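Local coordinates for putative uncharacterized protein (Pseudomonas phage 201phi2-1, PDB 3R4V), which is a phage tubulin-like protein of unknown function, with guanosine-5'-diphosphate bound in its pocket, at residues A[227-232]-A[240-245]; A[218-223]-A[266-271]; A[199-204]-A[245-250]; A[231-236]-A[262-267]. All blocks are in the same frame, centred on the assembly; numbering follows the deposited sequence.

Contact 1. Residues A[227-232]-A[240-245]; sequences ISQLSL and VAFGTP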
loop_
_atom_site.group_PDB
_atom_site.type_symbol
_atom_site.label_atom_id
_atom_site.label_comp_id
_atom_site.label_asym_id
_atom_site.label_seq_id
_atom_site.Cartn_x
_atom_site.Cartn_y
_atom_site.Cartn_z
ATOM N N ILE A 227 -6.357 13.237 12.008
ATOM C CA ILE A 227 -6.675 12.440 13.196
ATOM C C ILE A 227 -5.480 12.268 14.130
ATOM O O ILE A 227 -5.597 12.458 15.339
ATOM C CB ILE A 227 -7.149 11.028 12.798
ATOM C CG1 ILE A 227 -8.347 11.125 11.849
ATOM C CG2 ILE A 227 -7.458 10.175 14.044
ATOM C CD1 ILE A 227 -8.675 9.798 11.152
ATOM N N SER A 228 -4.336 11.881 13.568
ATOM C CA SER A 228 -3.197 11.480 14.384
ATOM C C SER A 228 -1.906 11.909 13.694
ATOM O O SER A 228 -1.698 11.613 12.522
ATOM C CB SER A 228 -3.239 9.956 14.581
ATOM O OG SER A 228 -2.234 9.494 15.450
ATOM N N GLN A 229 -1.026 12.576 14.432
ATOM C CA GLN A 229 0.079 13.304 13.819
ATOM C C GLN A 229 1.379 12.963 14.534
ATOM O O GLN A 229 1.418 12.928 15.760
ATOM C CB GLN A 229 -0.211 14.787 14.013
ATOM C CG GLN A 229 0.435 15.767 13.069
ATOM C CD GLN A 229 -0.271 17.107 13.156
ATOM O OE1 GLN A 229 -1.356 17.286 12.595
ATOM N NE2 GLN A 229 0.311 18.039 13.909
ATOM N N LEU A 230 2.438 12.716 13.772
ATOM C CA LEU A 230 3.772 12.549 14.350
ATOM C C LEU A 230 4.726 13.480 13.607
ATOM O O LEU A 230 4.774 13.450 12.384
ATOM C CB LEU A 230 4.220 11.101 14.189
ATOM C CG LEU A 230 4.908 10.422 15.366
ATOM C CD1 LEU A 230 4.705 8.921 15.300
ATOM C CD2 LEU A 230 6.388 10.770 15.371
ATOM N N SER A 231 5.462 14.318 14.340
ATOM C CA SER A 231 6.407 15.252 13.725
ATOM C C SER A 231 7.840 14.979 14.172
ATOM O O SER A 231 8.089 14.764 15.355
ATOM C CB SER A 231 6.034 16.700 14.065
ATOM O OG SER A 231 4.787 17.046 13.476
ATOM N N LEU A 232 8.772 14.970 13.216
ATOM C CA LEU A 232 10.194 14.883 13.529
ATOM C C LEU A 232 10.874 16.208 13.218
ATOM O O LEU A 232 10.641 16.792 12.164
ATOM C CB LEU A 232 10.860 13.772 12.721
ATOM C CG LEU A 232 10.353 12.350 13.000
ATOM C CD1 LEU A 232 11.080 11.346 12.122
ATOM C CD2 LEU A 232 10.523 12.009 14.478
ATOM N N VAL A 240 6.563 23.498 16.415
ATOM C CA VAL A 240 5.327 24.254 16.576
ATOM C C VAL A 240 4.141 23.301 16.653
ATOM O O VAL A 240 3.934 22.482 15.758
ATOM C CB VAL A 240 5.110 25.235 15.412
ATOM C CG1 VAL A 240 3.699 25.796 15.450
ATOM C CG2 VAL A 240 6.140 26.354 15.462
ATOM N N ALA A 241 3.372 23.398 17.732
ATOM C CA ALA A 241 2.219 22.528 17.916
ATOM C C ALA A 241 1.054 23.003 17.058
ATOM O O ALA A 241 0.142 23.662 17.548
ATOM C CB ALA A 241 1.815 22.488 19.387
ATOM N N PHE A 242 1.088 22.659 15.776
ATOM C CA PHE A 242 0.089 23.141 14.827
ATOM C C PHE A 242 -0.996 22.099 14.576
ATOM O O PHE A 242 -0.881 20.951 15.006
ATOM C CB PHE A 242 0.762 23.485 13.503
ATOM C CG PHE A 242 1.400 22.304 12.831
ATOM C CD1 PHE A 242 0.646 21.444 12.055
ATOM C CD2 PHE A 242 2.753 22.052 12.980
ATOM C CE1 PHE A 242 1.229 20.358 11.437
ATOM C CE2 PHE A 242 3.342 20.964 12.365
ATOM C CZ PHE A 242 2.577 20.116 11.593
ATOM N N GLY A 243 -2.044 22.505 13.866
ATOM C CA GLY A 243 -3.111 21.594 13.496
ATOM C C GLY A 243 -4.078 21.279 14.623
ATOM O O GLY A 243 -3.929 21.782 15.741
ATOM N N THR A 244 -5.068 20.439 14.321
ATOM C CA THR A 244 -6.086 20.013 15.281
ATOM C C THR A 244 -6.245 18.484 15.402
ATOM O O THR A 244 -7.359 17.983 15.566
ATOM C CB THR A 244 -7.463 20.599 14.904
ATOM O OG1 THR A 244 -7.637 20.520 13.483
ATOM C CG2 THR A 244 -7.566 22.048 15.335
ATOM N N PRO A 245 -5.138 17.732 15.324
ATOM C CA PRO A 245 -5.314 16.282 15.436
ATOM C C PRO A 245 -5.741 15.878 16.841
ATOM O O PRO A 245 -5.548 16.635 17.795
ATOM C CB PRO A 245 -3.914 15.746 15.157
ATOM C CG PRO A 245 -3.011 16.834 15.605
ATOM C CD PRO A 245 -3.716 18.110 15.259
#
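Gln229, on strand 228-233, packs against Phe242 and Pro245 of the loop that runs back along the sheet before strand 247-252, so this is a buried loop-over-strand contact in the tubulin-like C-terminal domain. The loop is needed because strands 228-233 and 247-252 are parallel: the chain has to return to the same end before the second strand can start. An inverse gamma turn centred on Ala241 bends the returning chain just before it presents Phe242. With chi1 at 63°, CG of Phe242 lies between backbone N and carbonyl carbon, and the ring swings in under the glutamine. The amide of Gln229 comes over one face of that ring, the two planes 22° apart, with NE2 3.5 Å from Phe242 CE1. The same NE2 gives a weak but fairly straight hydrogen bond to Phe242 O (3.3 Å). On the carbonyl side of the amide, OE1 meets Pro245 CG at 3.5 Å, while Gln229 CB rests on the same proline carbon at 3.8 Å. Further back, Pro245 CB touches Ile227 O at 3.7 Å, where Ile227 and Ser228 form a classic beta bulge opposite Ile269. Gly243 turns the loop with a positive phi and leaves room for Gln229 OE1. Phe242 O also accepts from Arg248 NH1, and the Phe242 ring lies edge-to-face with His266. A long amide suits position 229 because its CB and carbonyl end pack on the proline while its N-H serves the loop carbonyl; the weakness of that one bond implies that ring and proline packing carry much of the contact.

Contact 2. Residues A[218-223]-A[266-271]; sequences KDAENV and HFVINS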
loop_
_atom_site.group_PDB
_atom_site.type_symbol
_atom_site.label_atom_id
_atom_site.label_comp_id
_atom_site.label_asym_id
_atom_site.label_seq_id
_atom_site.Cartn_x
_atom_site.Cartn_y
_atom_site.Cartn_z
ATOM N N LYS A 218 3.455 23.902 6.652
ATOM C CA LYS A 218 2.354 24.383 5.817
ATOM C C LYS A 218 1.599 23.241 5.137
ATOM O O LYS A 218 0.371 23.203 5.164
ATOM C CB LYS A 218 2.882 25.343 4.748
ATOM C CG LYS A 218 1.840 26.281 4.158
ATOM C CD LYS A 218 1.572 27.455 5.087
ATOM C CE LYS A 218 0.649 28.477 4.441
ATOM N NZ LYS A 218 -0.691 27.904 4.124
ATOM N N ASP A 219 2.344 22.329 4.519
ATOM C CA ASP A 219 1.765 21.174 3.849
ATOM C C ASP A 219 1.060 20.264 4.849
ATOM O O ASP A 219 0.005 19.704 4.554
ATOM C CB ASP A 219 2.855 20.361 3.125
ATOM C CG ASP A 219 3.449 21.090 1.925
ATOM O OD1 ASP A 219 2.672 21.702 1.163
ATOM O OD2 ASP A 219 4.692 21.042 1.740
ATOM N N ALA A 220 1.659 20.093 6.023
ATOM C CA ALA A 220 1.087 19.194 7.021
ATOM C C ALA A 220 -0.204 19.781 7.588
ATOM O O ALA A 220 -1.172 19.045 7.809
ATOM C CB ALA A 220 2.086 18.902 8.136
ATOM N N GLU A 221 -0.217 21.101 7.804
ATOM C CA GLU A 221 -1.410 21.804 8.294
ATOM C C GLU A 221 -2.546 21.735 7.297
ATOM O O GLU A 221 -3.705 21.853 7.667
ATOM C CB GLU A 221 -1.142 23.290 8.547
ATOM C CG GLU A 221 -0.210 23.604 9.682
ATOM C CD GLU A 221 -0.069 25.103 9.890
ATOM O OE1 GLU A 221 0.106 25.838 8.886
ATOM O OE2 GLU A 221 -0.146 25.543 11.056
ATOM N N ASN A 222 -2.212 21.567 6.025
ATOM C CA ASN A 222 -3.244 21.509 5.005
ATOM C C ASN A 222 -3.892 20.127 4.829
ATOM O O ASN A 222 -4.800 19.973 4.010
ATOM C CB ASN A 222 -2.713 22.046 3.674
ATOM C CG ASN A 222 -2.253 23.504 3.771
ATOM O OD1 ASN A 222 -2.707 24.262 4.636
ATOM N ND2 ASN A 222 -1.345 23.896 2.878
ATOM N N VAL A 223 -3.446 19.130 5.594
ATOM C CA VAL A 223 -4.117 17.828 5.577
ATOM C C VAL A 223 -5.479 18.005 6.251
ATOM O O VAL A 223 -5.552 18.410 7.404
ATOM C CB VAL A 223 -3.310 16.745 6.328
ATOM C CG1 VAL A 223 -4.093 15.442 6.388
ATOM C CG2 VAL A 223 -1.950 16.527 5.675
ATOM N N HIS A 266 6.643 15.401 8.786
ATOM C CA HIS A 266 5.371 15.222 9.486
ATOM C C HIS A 266 4.611 14.075 8.875
ATOM O O HIS A 266 4.424 14.033 7.663
ATOM C CB HIS A 266 4.529 16.494 9.391
ATOM C CG HIS A 266 5.272 17.730 9.808
ATOM N ND1 HIS A 266 5.398 18.114 11.126
ATOM C CD2 HIS A 266 5.954 18.645 9.083
ATOM C CE1 HIS A 266 6.117 19.219 11.193
ATOM N NE2 HIS A 266 6.473 19.561 9.968
ATOM N N PHE A 267 4.164 13.157 9.723
ATOM C CA PHE A 267 3.438 11.975 9.273
ATOM C C PHE A 267 2.020 12.134 9.787
ATOM O O PHE A 267 1.767 11.966 10.987
ATOM C CB PHE A 267 4.098 10.733 9.869
ATOM C CG PHE A 267 5.560 10.581 9.505
ATOM C CD1 PHE A 267 6.542 11.261 10.215
ATOM C CD2 PHE A 267 5.946 9.773 8.457
ATOM C CE1 PHE A 267 7.883 11.120 9.882
ATOM C CE2 PHE A 267 7.285 9.628 8.115
ATOM C CZ PHE A 267 8.255 10.305 8.823
ATOM N N VAL A 268 1.111 12.512 8.904
ATOM C CA VAL A 268 -0.235 12.878 9.328
ATOM C C VAL A 268 -1.232 11.863 8.814
ATOM O O VAL A 268 -1.246 11.550 7.631
ATOM C CB VAL A 268 -0.619 14.251 8.794
ATOM C CG1 VAL A 268 -1.919 14.734 9.464
ATOM C CG2 VAL A 268 0.526 15.246 9.034
ATOM N N ILE A 269 -2.042 11.326 9.717
ATOM C CA ILE A 269 -3.058 10.345 9.342
ATOM C C ILE A 269 -4.429 11.031 9.356
ATOM O O ILE A 269 -4.782 11.677 10.332
ATOM C CB ILE A 269 -3.053 9.139 10.322
ATOM C CG1 ILE A 269 -1.691 8.438 10.307
ATOM C CG2 ILE A 269 -4.198 8.151 10.004
ATOM C CD1 ILE A 269 -1.536 7.327 11.321
ATOM N N ASN A 270 -5.200 10.882 8.278
ATOM C CA ASN A 270 -6.598 11.304 8.276
ATOM C C ASN A 270 -7.403 10.242 7.552
ATOM O O ASN A 270 -6.849 9.201 7.227
ATOM C CB ASN A 270 -6.778 12.675 7.627
ATOM C CG ASN A 270 -6.628 12.648 6.131
ATOM O OD1 ASN A 270 -6.112 11.684 5.556
ATOM N ND2 ASN A 270 -7.067 13.724 5.478
ATOM N N SER A 271 -8.688 10.482 7.303
ATOM C CA SER A 271 -9.460 9.479 6.547
ATOM C C SER A 271 -10.514 10.101 5.644
ATOM O O SER A 271 -11.112 9.393 4.833
ATOM C CB SER A 271 -10.112 8.450 7.480
ATOM O OG SER A 271 -11.162 9.059 8.237
#
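Val223 and Val268 share nearly the same first torsion, 175° and -169°, which sets CG1 of each anti to its own backbone N and lets the two branches reach toward each other tip to tip. Val223 CG1 meets Val268 CG1 at 3.8 Å. The CG2 branch of Val268, anti to the carbonyl carbon, serves the other neighbour and stands 4.1 Å from Ala220 CB. Ala220 is the last turn's inward-facing residue on helix 217-221, and its methyl is small enough to bring the helix down on the strand: Ala220 CB lies 3.7 Å from His266 CB and also approaches the histidine ring obliquely at CG. The nitrogens of His266 are engaged elsewhere, with Ser231 and Gln264, which helps fix the ring while its CB and CG meet the alanine methyl. At the other end, Asn270 has CG between backbone N and carbonyl carbon (chi1 73°), and its amide crosses the valine branch, with ND2 3.6 Å from Val223 CG1. That is packing alone; Asn270 ND2 bonds to Pro224 O, and OD1 to His212 NE2. The amide is therefore held from both its ends while the valine methyl lies over one of its faces. Alternate residues 266, 268 and 270 point to the helix; Ala220, Val223 and Val268 form the apolar part of the layer, flanked by carbons of His266 and Asn270. Strands 208-214 and 228-233 run parallel on the two sides of antiparallel strand 264-270, so helix 217-221 packs over the middle strand of a beta-alpha-beta crossover, an alpha/beta arrangement within the tubulin-like C-terminal domain.

Contact 3. Residues A[199-204]-A[245-250]; sequences DKHNYL and PIYRKV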
loop_
_atom_site.group_PDB
_atom_site.type_symbol
_atom_site.label_atom_id
_atom_site.label_comp_id
_atom_site.label_asym_id
_atom_site.label_seq_id
_atom_site.Cartn_x
_atom_site.Cartn_y
_atom_site.Cartn_z
ATOM N N ASP A 199 -6.899 2.276 19.643
ATOM C CA ASP A 199 -6.645 1.481 20.846
ATOM C C ASP A 199 -6.972 2.288 22.103
ATOM O O ASP A 199 -7.581 1.770 23.043
ATOM C CB ASP A 199 -5.188 1.007 20.898
ATOM C CG ASP A 199 -4.957 -0.272 20.113
ATOM O OD1 ASP A 199 -5.904 -0.744 19.451
ATOM O OD2 ASP A 199 -3.821 -0.796 20.153
ATOM N N LYS A 200 -6.566 3.556 22.114
ATOM C CA LYS A 200 -6.799 4.423 23.269
ATOM C C LYS A 200 -7.926 5.432 23.047
ATOM O O LYS A 200 -8.464 5.988 24.007
ATOM C CB LYS A 200 -5.510 5.147 23.663
ATOM C CG LYS A 200 -4.376 4.204 24.020
ATOM C CD LYS A 200 -3.187 4.953 24.595
ATOM C CE LYS A 200 -2.164 3.986 25.173
ATOM N NZ LYS A 200 -1.018 4.693 25.822
ATOM N N HIS A 201 -8.268 5.679 21.785
ATOM C CA HIS A 201 -9.382 6.560 21.443
ATOM C C HIS A 201 -10.524 5.713 20.909
ATOM O O HIS A 201 -10.776 5.665 19.703
ATOM C CB HIS A 201 -8.946 7.629 20.437
ATOM C CG HIS A 201 -7.886 8.546 20.965
ATOM N ND1 HIS A 201 -8.177 9.661 21.725
ATOM C CD2 HIS A 201 -6.537 8.505 20.862
ATOM C CE1 HIS A 201 -7.053 10.271 22.058
ATOM N NE2 HIS A 201 -6.043 9.590 21.548
ATOM N N ASN A 202 -11.209 5.052 21.835
ATOM C CA ASN A 202 -12.241 4.068 21.531
ATOM C C ASN A 202 -13.497 4.636 20.878
ATOM O O ASN A 202 -14.312 3.888 20.340
ATOM C CB ASN A 202 -12.633 3.330 22.812
ATOM C CG ASN A 202 -12.940 4.277 23.953
ATOM O OD1 ASN A 202 -14.056 4.783 24.073
ATOM N ND2 ASN A 202 -11.945 4.529 24.799
ATOM N N TYR A 203 -13.659 5.952 20.934
ATOM C CA TYR A 203 -14.831 6.600 20.349
ATOM C C TYR A 203 -14.634 6.822 18.835
ATOM O O TYR A 203 -15.570 7.213 18.131
ATOM C CB TYR A 203 -15.104 7.931 21.045
ATOM C CG TYR A 203 -13.904 8.822 20.987
ATOM C CD1 TYR A 203 -13.752 9.743 19.957
ATOM C CD2 TYR A 203 -12.890 8.710 21.933
ATOM C CE1 TYR A 203 -12.630 10.542 19.877
ATOM C CE2 TYR A 203 -11.768 9.508 21.868
ATOM C CZ TYR A 203 -11.643 10.414 20.831
ATOM O OH TYR A 203 -10.537 11.209 20.746
ATOM N N LEU A 204 -13.418 6.578 18.342
ATOM C CA LEU A 204 -13.130 6.696 16.913
ATOM C C LEU A 204 -13.420 5.389 16.170
ATOM O O LEU A 204 -13.405 4.312 16.757
ATOM C CB LEU A 204 -11.678 7.133 16.681
ATOM C CG LEU A 204 -11.348 8.550 17.167
ATOM C CD1 LEU A 204 -9.868 8.861 17.006
ATOM C CD2 LEU A 204 -12.198 9.591 16.438
ATOM N N PRO A 245 -5.138 17.732 15.324
ATOM C CA PRO A 245 -5.314 16.282 15.436
ATOM C C PRO A 245 -5.741 15.878 16.841
ATOM O O PRO A 245 -5.548 16.635 17.795
ATOM C CB PRO A 245 -3.914 15.746 15.157
ATOM C CG PRO A 245 -3.011 16.834 15.605
ATOM C CD PRO A 245 -3.716 18.110 15.259
ATOM N N ILE A 246 -6.327 14.691 16.945
ATOM C CA ILE A 246 -6.716 14.103 18.212
ATOM C C ILE A 246 -5.496 13.601 18.965
ATOM O O ILE A 246 -5.452 13.636 20.194
ATOM C CB ILE A 246 -7.667 12.916 17.992
ATOM C CG1 ILE A 246 -8.980 13.390 17.373
ATOM C CG2 ILE A 246 -7.901 12.169 19.301
ATOM C CD1 ILE A 246 -9.634 14.511 18.147
ATOM N N TYR A 247 -4.509 13.117 18.221
ATOM C CA TYR A 247 -3.289 12.598 18.824
ATOM C C TYR A 247 -2.110 13.274 18.148
ATOM O O TYR A 247 -2.088 13.412 16.935
ATOM C CB TYR A 247 -3.213 11.074 18.648
ATOM C CG TYR A 247 -1.910 10.456 19.120
ATOM C CD1 TYR A 247 -1.786 9.934 20.407
ATOM C CD2 TYR A 247 -0.810 10.382 18.276
ATOM C CE1 TYR A 247 -0.602 9.366 20.839
ATOM C CE2 TYR A 247 0.384 9.819 18.699
ATOM C CZ TYR A 247 0.479 9.308 19.978
ATOM O OH TYR A 247 1.660 8.744 20.401
ATOM N N ARG A 248 -1.134 13.708 18.937
ATOM C CA ARG A 248 0.025 14.425 18.419
ATOM C C ARG A 248 1.276 14.030 19.203
ATOM O O ARG A 248 1.229 14.001 20.434
ATOM C CB ARG A 248 -0.229 15.929 18.566
ATOM C CG ARG A 248 1.006 16.808 18.538
ATOM C CD ARG A 248 0.787 18.099 19.333
ATOM N NE ARG A 248 -0.443 18.799 18.967
ATOM C CZ ARG A 248 -0.565 19.590 17.905
ATOM N NH1 ARG A 248 0.468 19.776 17.095
ATOM N NH2 ARG A 248 -1.720 20.192 17.647
ATOM N N LYS A 249 2.377 13.754 18.507
ATOM C CA LYS A 249 3.663 13.475 19.156
ATOM C C LYS A 249 4.818 14.055 18.353
ATOM O O LYS A 249 4.740 14.182 17.133
ATOM C CB LYS A 249 3.890 11.970 19.336
ATOM C CG LYS A 249 3.321 11.399 20.613
ATOM C CD LYS A 249 4.175 11.752 21.818
ATOM C CE LYS A 249 3.385 11.551 23.105
ATOM N NZ LYS A 249 2.597 10.282 23.075
ATOM N N VAL A 250 5.897 14.385 19.048
ATOM C CA VAL A 250 7.082 14.941 18.403
ATOM C C VAL A 250 8.347 14.167 18.780
ATOM O O VAL A 250 8.519 13.758 19.926
ATOM C CB VAL A 250 7.256 16.431 18.758
ATOM C CG1 VAL A 250 8.594 16.972 18.228
ATOM C CG2 VAL A 250 6.095 17.237 18.208
#
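Ile246 and His201 meet through a CH-pi contact: the CG2 methyl stands over one face of the imidazole, 3.6 Å from the ring centroid and 22° off its normal. The methyl points this way because Ile246 has CG2 anti to the backbone N (chi1, measured to CG1, is -65°). The atoms nearest it in the ring are ND1 and CE1, so it is shifted toward the rim.

Further van der Waals contacts reach the same methyl. Tyr203 brings its phenolic oxygen in from the opposite direction, with OH a close 3.2 Å from Ile246 CG2, which lies at the edge of the tyrosine ring near its plane. Leu204 CD1 adds a looser touch to Ile246 CG2 at 4.5 Å. Beyond the isoleucine, His201 NE2 stands 4.3 Å from Tyr247 CB.

No polar bond joins the two segments; each uses its own or an outside partner. His201 ND1 and Tyr203 OH are hydrogen-bonded at 3.0 Å, and Leu204 N bonds to His201 O at 3.1 Å, closing a type I beta turn from His201 to Leu204. Across from it, Lys249 NZ donates to Tyr247 OH and forms a salt bridge with Asp190, tying strand 247-252 to helix 188-195.

A histidine suits the turn because it offers a ring face to the methyl and a nitrogen to the phenol at once. The chemistry implies a small surface contact between the loop after helix 188-195 and the edge strand, held mainly by van der Waals and CH-pi packing, in which the His201-Tyr203 bond probably helps to set how the imidazole is turned beneath Ile246.

Contact 4. Residues A[231-236]-A[262-267]; sequences SLYLDP and DDQIHF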
loop_
_atom_site.group_PDB
_atom_site.type_symbol
_atom_site.label_atom_id
_atom_site.label_comp_id
_atom_site.label_asym_id
_atom_site.label_seq_id
_atom_site.Cartn_x
_atom_site.Cartn_y
_atom_site.Cartn_z
ATOM N N SER A 231 5.462 14.318 14.340
ATOM C CA SER A 231 6.407 15.252 13.725
ATOM C C SER A 231 7.840 14.979 14.172
ATOM O O SER A 231 8.089 14.764 15.355
ATOM C CB SER A 231 6.034 16.700 14.065
ATOM O OG SER A 231 4.787 17.046 13.476
ATOM N N LEU A 232 8.772 14.970 13.216
ATOM C CA LEU A 232 10.194 14.883 13.529
ATOM C C LEU A 232 10.874 16.208 13.218
ATOM O O LEU A 232 10.641 16.792 12.164
ATOM C CB LEU A 232 10.860 13.772 12.721
ATOM C CG LEU A 232 10.353 12.350 13.000
ATOM C CD1 LEU A 232 11.080 11.346 12.122
ATOM C CD2 LEU A 232 10.523 12.009 14.478
ATOM N N TYR A 233 11.721 16.676 14.129
ATOM C CA TYR A 233 12.449 17.919 13.914
ATOM C C TYR A 233 13.935 17.721 14.167
ATOM O O TYR A 233 14.322 17.116 15.164
ATOM C CB TYR A 233 11.951 19.014 14.863
ATOM C CG TYR A 233 10.540 19.519 14.629
ATOM C CD1 TYR A 233 10.284 20.501 13.683
ATOM C CD2 TYR A 233 9.476 19.035 15.375
ATOM C CE1 TYR A 233 9.005 20.985 13.478
ATOM C CE2 TYR A 233 8.186 19.513 15.183
ATOM C CZ TYR A 233 7.959 20.488 14.229
ATOM O OH TYR A 233 6.690 20.970 14.020
ATOM N N LEU A 234 14.766 18.254 13.280
ATOM C CA LEU A 234 16.210 18.275 13.504
ATOM C C LEU A 234 16.589 19.476 14.368
ATOM O O LEU A 234 17.437 19.374 15.252
ATOM C CB LEU A 234 16.960 18.324 12.173
ATOM C CG LEU A 234 18.489 18.344 12.234
ATOM C CD1 LEU A 234 19.013 17.204 13.087
ATOM C CD2 LEU A 234 19.060 18.260 10.829
ATOM N N ASP A 235 15.950 20.610 14.099
ATOM C CA ASP A 235 16.154 21.827 14.876
ATOM C C ASP A 235 14.998 21.935 15.856
ATOM O O ASP A 235 13.884 22.286 15.464
ATOM C CB ASP A 235 16.171 23.043 13.943
ATOM C CG ASP A 235 16.508 24.342 14.660
ATOM O OD1 ASP A 235 16.447 24.391 15.910
ATOM O OD2 ASP A 235 16.823 25.328 13.961
ATOM N N PRO A 236 15.250 21.624 17.139
ATOM C CA PRO A 236 14.149 21.629 18.111
ATOM C C PRO A 236 13.567 23.025 18.328
ATOM O O PRO A 236 12.492 23.150 18.916
ATOM C CB PRO A 236 14.805 21.106 19.395
ATOM C CG PRO A 236 16.270 21.365 19.213
ATOM C CD PRO A 236 16.528 21.207 17.744
ATOM N N ASP A 262 15.908 15.233 5.830
ATOM C CA ASP A 262 15.182 16.501 5.838
ATOM C C ASP A 262 15.177 17.098 7.238
ATOM O O ASP A 262 15.296 16.375 8.227
ATOM C CB ASP A 262 13.733 16.290 5.395
ATOM C CG ASP A 262 13.621 15.514 4.103
ATOM O OD1 ASP A 262 13.767 14.273 4.133
ATOM O OD2 ASP A 262 13.379 16.141 3.055
ATOM N N ASP A 263 15.003 18.416 7.318
ATOM C CA ASP A 263 15.037 19.133 8.587
ATOM C C ASP A 263 13.792 18.896 9.451
ATOM O O ASP A 263 13.850 18.963 10.677
ATOM C CB ASP A 263 15.228 20.629 8.329
ATOM C CG ASP A 263 15.468 21.415 9.601
ATOM O OD1 ASP A 263 16.617 21.411 10.098
ATOM O OD2 ASP A 263 14.510 22.048 10.097
ATOM N N GLN A 264 12.659 18.640 8.811
ATOM C CA GLN A 264 11.459 18.260 9.546
ATOM C C GLN A 264 10.580 17.400 8.659
ATOM O O GLN A 264 10.530 17.600 7.439
ATOM C CB GLN A 264 10.698 19.481 10.068
ATOM C CG GLN A 264 10.070 20.346 8.998
ATOM C CD GLN A 264 9.493 21.630 9.573
ATOM O OE1 GLN A 264 10.234 22.534 9.972
ATOM N NE2 GLN A 264 8.175 21.712 9.630
ATOM N N ILE A 265 9.924 16.416 9.269
ATOM C CA ILE A 265 9.062 15.485 8.541
ATOM C C ILE A 265 7.821 15.276 9.395
ATOM O O ILE A 265 7.942 15.027 10.592
ATOM C CB ILE A 265 9.743 14.108 8.283
ATOM C CG1 ILE A 265 11.173 14.288 7.764
ATOM C CG2 ILE A 265 8.911 13.257 7.303
ATOM C CD1 ILE A 265 11.984 13.011 7.721
ATOM N N HIS A 266 6.643 15.401 8.786
ATOM C CA HIS A 266 5.371 15.222 9.486
ATOM C C HIS A 266 4.611 14.075 8.875
ATOM O O HIS A 266 4.424 14.033 7.663
ATOM C CB HIS A 266 4.529 16.494 9.391
ATOM C CG HIS A 266 5.272 17.730 9.808
ATOM N ND1 HIS A 266 5.398 18.114 11.126
ATOM C CD2 HIS A 266 5.954 18.645 9.083
ATOM C CE1 HIS A 266 6.117 19.219 11.193
ATOM N NE2 HIS A 266 6.473 19.561 9.968
ATOM N N PHE A 267 4.164 13.157 9.723
ATOM C CA PHE A 267 3.438 11.975 9.273
ATOM C C PHE A 267 2.020 12.134 9.787
ATOM O O PHE A 267 1.767 11.966 10.987
ATOM C CB PHE A 267 4.098 10.733 9.869
ATOM C CG PHE A 267 5.560 10.581 9.505
ATOM C CD1 PHE A 267 6.542 11.261 10.215
ATOM C CD2 PHE A 267 5.946 9.773 8.457
ATOM C CE1 PHE A 267 7.883 11.120 9.882
ATOM C CE2 PHE A 267 7.285 9.628 8.115
ATOM C CZ PHE A 267 8.255 10.305 8.823
HETATM O O HOH W 1 6.428 22.859 12.229
HETATM O O HOH W 2 13.959 21.192 12.384
#
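Tyr233 and Gln264 lie side by side across two neighbouring strands and point the same way, ring and amide planes 70° apart. From CB the tyrosine runs with CG anti to the carbonyl carbon (chi1 -68°), which lays the ring along its partner. Tyr233 CD1 meets Gln264 CB at 3.8 Å; one atom further, CE1 is 4.0 Å from Gln264 NE2. CZ then comes to His266 CE1, and at the tip OH is 3.4 Å from the same carbon and hydrogen-bonded to water 1 at 2.6 Å. The water also accepts a weak bond from Gln264 NE2. The two rings make an offset edge-to-face pair, the edge of His266 toward the face of Tyr233, planes at 78°.

Strands 228-233 and 264-270 are antiparallel neighbours in the chain's mixed sheet, in its tubulin-like C-terminal part. Leu232 and Ile265 form the hydrogen-bonded pair: Leu232 N reaches Ile265 O at 2.8 Å, nearly straight, and Ile265 N returns a bond to Leu232 O. Ser231-His266 and Tyr233-Gln264 are the non-hydrogen-bonded pairs on each side of it.

On the face with Tyr233, Ser231 OG and His266 ND1 share a 2.7 Å hydrogen bond at the ring edge, and Gln264 NE2 donates to His266 NE2 in the ring plane, so the imidazole is gripped at both nitrogens. On the other face, Leu232 CD1 reaches Phe267 CE1 at 3.9 Å, apolar groups that suit the side covered by Leu178 of helix 161-178. Past the strand, Leu234 N donates to Asp263 O, while the Asp263 carboxylate pairs with Lys238.

Overall arrangement
From the N terminus, the loop at 199-204 comes first, and contact 3 closes a long excursion by joining it to 245-250. Before that loop is complete, 218-223 opens a second one, which contact 2 closes at 266-271; the two therefore cross. Contacts 1 and 4 start from overlapping parts of strand 228-233. Contact 1 closes a short loop at 240-245, enclosed by both contact 2 and contact 3, whereas contact 4 runs on to 262-267 and ends on the same strand as contact 2, sharing His266 and Phe267, while crossing contact 3. Together they tie helix 217-221, the returning loop and the 199-204 turn to the three final strands of the sheet, with contacts 1, 2 and 4 meeting around His266.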